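Local coordinates for uncharacterized protein (Bacteroides ovatus, PDB 4ORL) that is of unknown function but probably has an NTF2-like fold, a curved mixed beta sheet packed against helices, at residues 2-7 / 72-77; 15-20 / 43-48. All blocks are in the same frame, centred on the assembly; numbering follows the deposited sequence.

Interaction 1: residues 2-7 / 72-77; sequences QEIPAG and SFVIGT
E3 and I4, in the N-terminal arm just ahead of helix 6-14, pack against S72, F73 and V74 of strand 71-80 in a buried, mostly apolar contact with one hydrogen bond in it. The two backbones come closest at E3 and S72, whose CA atoms are 5.8 Å apart. There S72 OG donates to the main-chain E3 O over 2.7 Å. The hydroxyl comes in from above the carbonyl plane, 43° out of it, with a C=O...donor angle of 127°, so the short bond does not lie on a lone pair. S72 holds OG between its own backbone N and carbonyl carbon, turned to the arm. Alongside, E3 CB rests 3.8 Å from S72 CB, while the carboxylate leads away to a salt bridge with K67.

I4 supplies the apolar half. Its CG1 stands beside the backbone N (chi1 -59°), and together with the bend at chi2 this brings CD1 3.3 Å from F73 O, a close carbon-to-carbonyl approach. The other branch, CG2, meets V74 CB at 3.9 Å, and V74 CG1 adds contacts to both CG2 and CD1. S72 and V74, two residues apart, both point at the arm, whereas the CB of the intervening F73 points away, as strand alternation requires. L91 and Q65, from the strands flanking 71-80, also touch I4. P5 then takes the N-cap position of helix 6-14. An N-terminal segment laid on the sheet and leading straight into a helix is consistent with the NTF2-like fold.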
loop_
_atom_site.group_PDB
_atom_site.type_symbol
_atom_site.label_atom_id
_atom_site.label_comp_id
_atom_site.label_asym_id
_atom_site.label_seq_id
_atom_site.Cartn_x
_atom_site.Cartn_y
_atom_site.Cartn_z
ATOM N N GLN A 2 -10.148 -0.040 -12.471
ATOM C CA GLN A 2 -8.819 -0.116 -13.072
ATOM C C GLN A 2 -7.795 0.658 -12.223
ATOM O O GLN A 2 -6.782 0.091 -11.805
ATOM C CB GLN A 2 -8.833 0.423 -14.507
ATOM C CG GLN A 2 -7.546 0.159 -15.278
ATOM N N GLU A 3 -8.087 1.935 -11.952
ATOM C CA GLU A 3 -7.104 2.840 -11.333
ATOM C C GLU A 3 -6.725 2.411 -9.923
ATOM O O GLU A 3 -5.569 2.496 -9.557
ATOM C CB GLU A 3 -7.614 4.278 -11.294
ATOM C CG GLU A 3 -7.553 5.009 -12.628
ATOM C CD GLU A 3 -8.705 4.680 -13.573
ATOM O OE1 GLU A 3 -9.640 3.959 -13.169
ATOM O OE2 GLU A 3 -8.677 5.171 -14.722
ATOM N N ILE A 4 -7.722 2.023 -9.129
ATOM C CA ILE A 4 -7.493 1.480 -7.790
ATOM C C ILE A 4 -8.163 0.122 -7.699
ATOM O O ILE A 4 -9.358 0.027 -7.400
ATOM C CB ILE A 4 -8.019 2.412 -6.665
ATOM C CG1 ILE A 4 -7.356 3.782 -6.742
ATOM C CG2 ILE A 4 -7.768 1.792 -5.294
ATOM C CD1 ILE A 4 -5.867 3.780 -6.474
ATOM N N PRO A 5 -7.401 -0.942 -7.980
ATOM C CA PRO A 5 -8.024 -2.248 -7.962
ATOM C C PRO A 5 -8.579 -2.597 -6.591
ATOM O O PRO A 5 -7.942 -2.337 -5.572
ATOM C CB PRO A 5 -6.892 -3.198 -8.379
ATOM C CG PRO A 5 -5.898 -2.324 -9.090
ATOM C CD PRO A 5 -6.000 -0.986 -8.445
ATOM N N ALA A 6 -9.788 -3.132 -6.568
ATOM C CA ALA A 6 -10.381 -3.605 -5.316
ATOM C C ALA A 6 -9.405 -4.493 -4.532
ATOM O O ALA A 6 -9.341 -4.414 -3.306
ATOM C CB ALA A 6 -11.651 -4.370 -5.606
ATOM N N GLY A 7 -8.621 -5.310 -5.245
ATOM C CA GLY A 7 -7.636 -6.206 -4.602
ATOM C C GLY A 7 -6.570 -5.507 -3.777
ATOM O O GLY A 7 -6.036 -6.080 -2.837
ATOM N N SER A 72 -2.802 7.316 -10.059
ATOM C CA SER A 72 -3.911 7.162 -9.118
ATOM C C SER A 72 -3.386 7.015 -7.706
ATOM O O SER A 72 -2.193 6.798 -7.486
ATOM C CB SER A 72 -4.779 5.958 -9.498
ATOM O OG SER A 72 -4.031 4.760 -9.429
ATOM N N PHE A 73 -4.286 7.107 -6.746
ATOM C CA PHE A 73 -3.911 6.944 -5.356
ATOM C C PHE A 73 -5.056 6.432 -4.527
ATOM O O PHE A 73 -6.235 6.638 -4.859
ATOM C CB PHE A 73 -3.432 8.269 -4.778
ATOM C CG PHE A 73 -4.521 9.297 -4.637
ATOM C CD1 PHE A 73 -4.818 10.176 -5.682
ATOM C CD2 PHE A 73 -5.239 9.406 -3.447
ATOM C CE1 PHE A 73 -5.821 11.148 -5.532
ATOM C CE2 PHE A 73 -6.243 10.368 -3.301
ATOM C CZ PHE A 73 -6.538 11.220 -4.348
ATOM N N VAL A 74 -4.694 5.805 -3.406
ATOM C CA VAL A 74 -5.652 5.456 -2.375
ATOM C C VAL A 74 -5.018 5.731 -1.021
ATOM O O VAL A 74 -3.842 5.390 -0.785
ATOM C CB VAL A 74 -6.149 4.004 -2.508
ATOM C CG1 VAL A 74 -5.000 3.019 -2.512
ATOM C CG2 VAL A 74 -7.136 3.672 -1.411
ATOM N N ILE A 75 -5.786 6.409 -0.171
ATOM C CA ILE A 75 -5.363 6.789 1.160
ATOM C C ILE A 75 -6.319 6.141 2.142
ATOM O O ILE A 75 -7.514 6.278 1.998
ATOM C CB ILE A 75 -5.458 8.322 1.368
ATOM C CG1 ILE A 75 -4.950 9.085 0.142
ATOM C CG2 ILE A 75 -4.691 8.720 2.606
ATOM C CD1 ILE A 75 -3.526 8.765 -0.226
ATOM N N GLY A 76 -5.796 5.471 3.155
ATOM C CA GLY A 76 -6.671 4.863 4.148
ATOM C C GLY A 76 -6.007 4.704 5.481
ATOM O O GLY A 76 -4.844 5.032 5.642
ATOM N N THR A 77 -6.755 4.189 6.445
ATOM C CA THR A 77 -6.235 3.955 7.791
ATOM C C THR A 77 -6.272 2.486 8.109
ATOM O O THR A 77 -7.339 1.826 8.006
ATOM C CB THR A 77 -7.018 4.719 8.854
ATOM O OG1 THR A 77 -7.025 6.111 8.514
ATOM C CG2 THR A 77 -6.399 4.553 10.251
#

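Interaction 2: residues 15-20 / 43-48; sequences GSSQEL and KATAAM
Two helices, the short 17-21 and the longer 41-54, meet here through S17, Q18 and L20 on one and T45 and M48 on the other. The closest backbone approach is S17 to M48, 5.7 Å between CA atoms, near enough for a small side chain to touch the opposing main chain. S17 CB accordingly lies 3.6 Å from T45 O, and it also faces M48 CB. The S17 hydroxyl serves another residue of the longer helix, Q49, through a hydrogen bond to its OE1.

T45 turns its methyl to the neighbour: CG2 is anti to the backbone N, and it sits 3.7 Å from Q18 OE1 as well as touching S17 O. T45 OG1 is bonded back to K41 O within its own helix. Q18 points its CB away, but the bend at chi2 (-58°) brings OE1 back to the T45 methyl, the two side chains crossing at about a right angle. Deeper in, L20 CD2 packs 4.1 Å from CG of the selenomethionine M48, whose chain folds at chi2 and chi3 so that CE too comes up to CD2. I103 and I105 of strand 97-108 touch L20 and M48 respectively.

G15 closes helix 6-14 in a Schellman motif, and S16 then N-caps the short helix, its OG accepting from E19 N at 3.1 Å. Across the two segments the contact relies on van der Waals packing, graded from a polar, solvent-facing edge at Q18 to a buried apolar floor at L20 and M48.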
loop_
_atom_site.group_PDB
_atom_site.type_symbol
_atom_site.label_atom_id
_atom_site.label_comp_id
_atom_site.label_asym_id
_atom_site.label_seq_id
_atom_site.Cartn_x
_atom_site.Cartn_y
_atom_site.Cartn_z
ATOM N N GLY A 15 -4.054 -7.628 5.678
ATOM C CA GLY A 15 -2.635 -7.672 5.975
ATOM C C GLY A 15 -1.905 -8.725 5.138
ATOM O O GLY A 15 -1.053 -9.459 5.657
ATOM N N SER A 16 -2.237 -8.800 3.845
ATOM C CA SER A 16 -1.685 -9.813 2.938
ATOM C C SER A 16 -0.665 -9.227 1.978
ATOM O O SER A 16 -1.021 -8.621 0.980
ATOM C CB SER A 16 -2.804 -10.487 2.137
ATOM O OG SER A 16 -2.262 -11.462 1.260
ATOM N N SER A 17 0.609 -9.437 2.278
ATOM C CA SER A 17 1.677 -9.035 1.381
ATOM C C SER A 17 1.614 -9.795 0.057
ATOM O O SER A 17 1.920 -9.234 -0.989
ATOM C CB SER A 17 3.040 -9.264 2.034
ATOM O OG SER A 17 3.278 -10.644 2.239
ATOM N N GLN A 18 1.216 -11.059 0.099
ATOM C CA GLN A 18 1.119 -11.828 -1.130
ATOM C C GLN A 18 0.023 -11.302 -2.065
ATOM O O GLN A 18 0.239 -11.195 -3.260
ATOM C CB GLN A 18 0.979 -13.320 -0.841
ATOM C CG GLN A 18 2.336 -13.976 -0.591
ATOM C CD GLN A 18 3.299 -13.815 -1.774
ATOM O OE1 GLN A 18 4.354 -13.188 -1.655
ATOM N NE2 GLN A 18 2.903 -14.329 -2.932
ATOM N N GLU A 19 -1.107 -10.875 -1.503
ATOM C CA GLU A 19 -2.167 -10.291 -2.333
ATOM C C GLU A 19 -1.706 -8.963 -2.879
ATOM O O GLU A 19 -1.947 -8.650 -4.031
ATOM C CB GLU A 19 -3.470 -10.121 -1.552
ATOM C CG GLU A 19 -4.216 -11.430 -1.332
ATOM C CD GLU A 19 -5.546 -11.287 -0.614
ATOM O OE1 GLU A 19 -6.054 -10.161 -0.487
ATOM O OE2 GLU A 19 -6.090 -12.319 -0.160
ATOM N N LEU A 20 -1.025 -8.190 -2.039
ATOM C CA LEU A 20 -0.567 -6.846 -2.415
ATOM C C LEU A 20 0.459 -6.912 -3.541
ATOM O O LEU A 20 0.469 -6.069 -4.431
ATOM C CB LEU A 20 0.016 -6.121 -1.207
ATOM C CG LEU A 20 0.358 -4.620 -1.341
ATOM C CD1 LEU A 20 -0.872 -3.786 -1.724
ATOM C CD2 LEU A 20 1.007 -4.118 -0.063
ATOM N N LYS A 43 11.629 -7.416 -2.696
ATOM C CA LYS A 43 12.055 -6.828 -1.429
ATOM C C LYS A 43 10.944 -5.989 -0.814
ATOM O O LYS A 43 10.774 -5.982 0.406
ATOM C CB LYS A 43 13.315 -5.985 -1.611
ATOM C CG LYS A 43 14.546 -6.813 -1.931
ATOM C CD LYS A 43 15.754 -5.938 -2.144
ATOM C CE LYS A 43 16.947 -6.775 -2.561
ATOM N NZ LYS A 43 16.793 -7.314 -3.950
ATOM N N ALA A 44 10.198 -5.283 -1.657
ATOM C CA ALA A 44 9.059 -4.499 -1.172
ATOM C C ALA A 44 8.036 -5.422 -0.535
ATOM O O ALA A 44 7.442 -5.082 0.512
ATOM C CB ALA A 44 8.427 -3.714 -2.303
ATOM N N THR A 45 7.773 -6.553 -1.197
ATOM C CA THR A 45 6.801 -7.539 -0.701
ATOM C C THR A 45 7.246 -8.089 0.656
ATOM O O THR A 45 6.437 -8.195 1.596
ATOM C CB THR A 45 6.585 -8.691 -1.731
ATOM O OG1 THR A 45 6.071 -8.151 -2.948
ATOM C CG2 THR A 45 5.600 -9.742 -1.197
ATOM N N ALA A 46 8.536 -8.403 0.775
ATOM C CA ALA A 46 9.112 -8.892 2.026
ATOM C C ALA A 46 9.031 -7.844 3.144
ATOM O O ALA A 46 8.715 -8.167 4.287
ATOM C CB ALA A 46 10.568 -9.329 1.807
ATOM N N ALA A 47 9.270 -6.582 2.790
ATOM C CA ALA A 47 9.168 -5.478 3.750
ATOM C C ALA A 47 7.724 -5.318 4.255
ATOM O O ALA A 47 7.501 -5.108 5.453
ATOM C CB ALA A 47 9.653 -4.184 3.116
HETATM N N MSE A 48 6.761 -5.438 3.351
HETATM C CA MSE A 48 5.339 -5.347 3.732
HETATM C C MSE A 48 4.938 -6.546 4.540
HETATM O O MSE A 48 4.147 -6.429 5.475
HETATM C CB MSE A 48 4.427 -5.210 2.522
HETATM C CG MSE A 48 4.615 -3.880 1.807
HETATM SE SE MSE A 48 4.279 -2.320 2.956
HETATM C CE MSE A 48 2.524 -2.859 3.601
#

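Interaction 1 and interaction 2 lie on opposite sides of the chain's centre, their own centres 16 Å apart and their nearest atoms about 5 Å apart without touching. Helices 6-14 and 17-21 follow one another in the chain and tie the two sites together: 2-7 leads into the first, and 15-20 runs from its end into the second. Both contacts are buried, yet interaction 2 reaches an exposed edge at Q18. Interaction 1 sets an arm against a strand and carries a direct hydrogen bond, whereas the two segments of interaction 2 touch by packing alone, although S17 also bonds to Q49, one residue beyond 43-48. Strand 97-108 borders both, through Y98 at the first and I103 and I105 at the second.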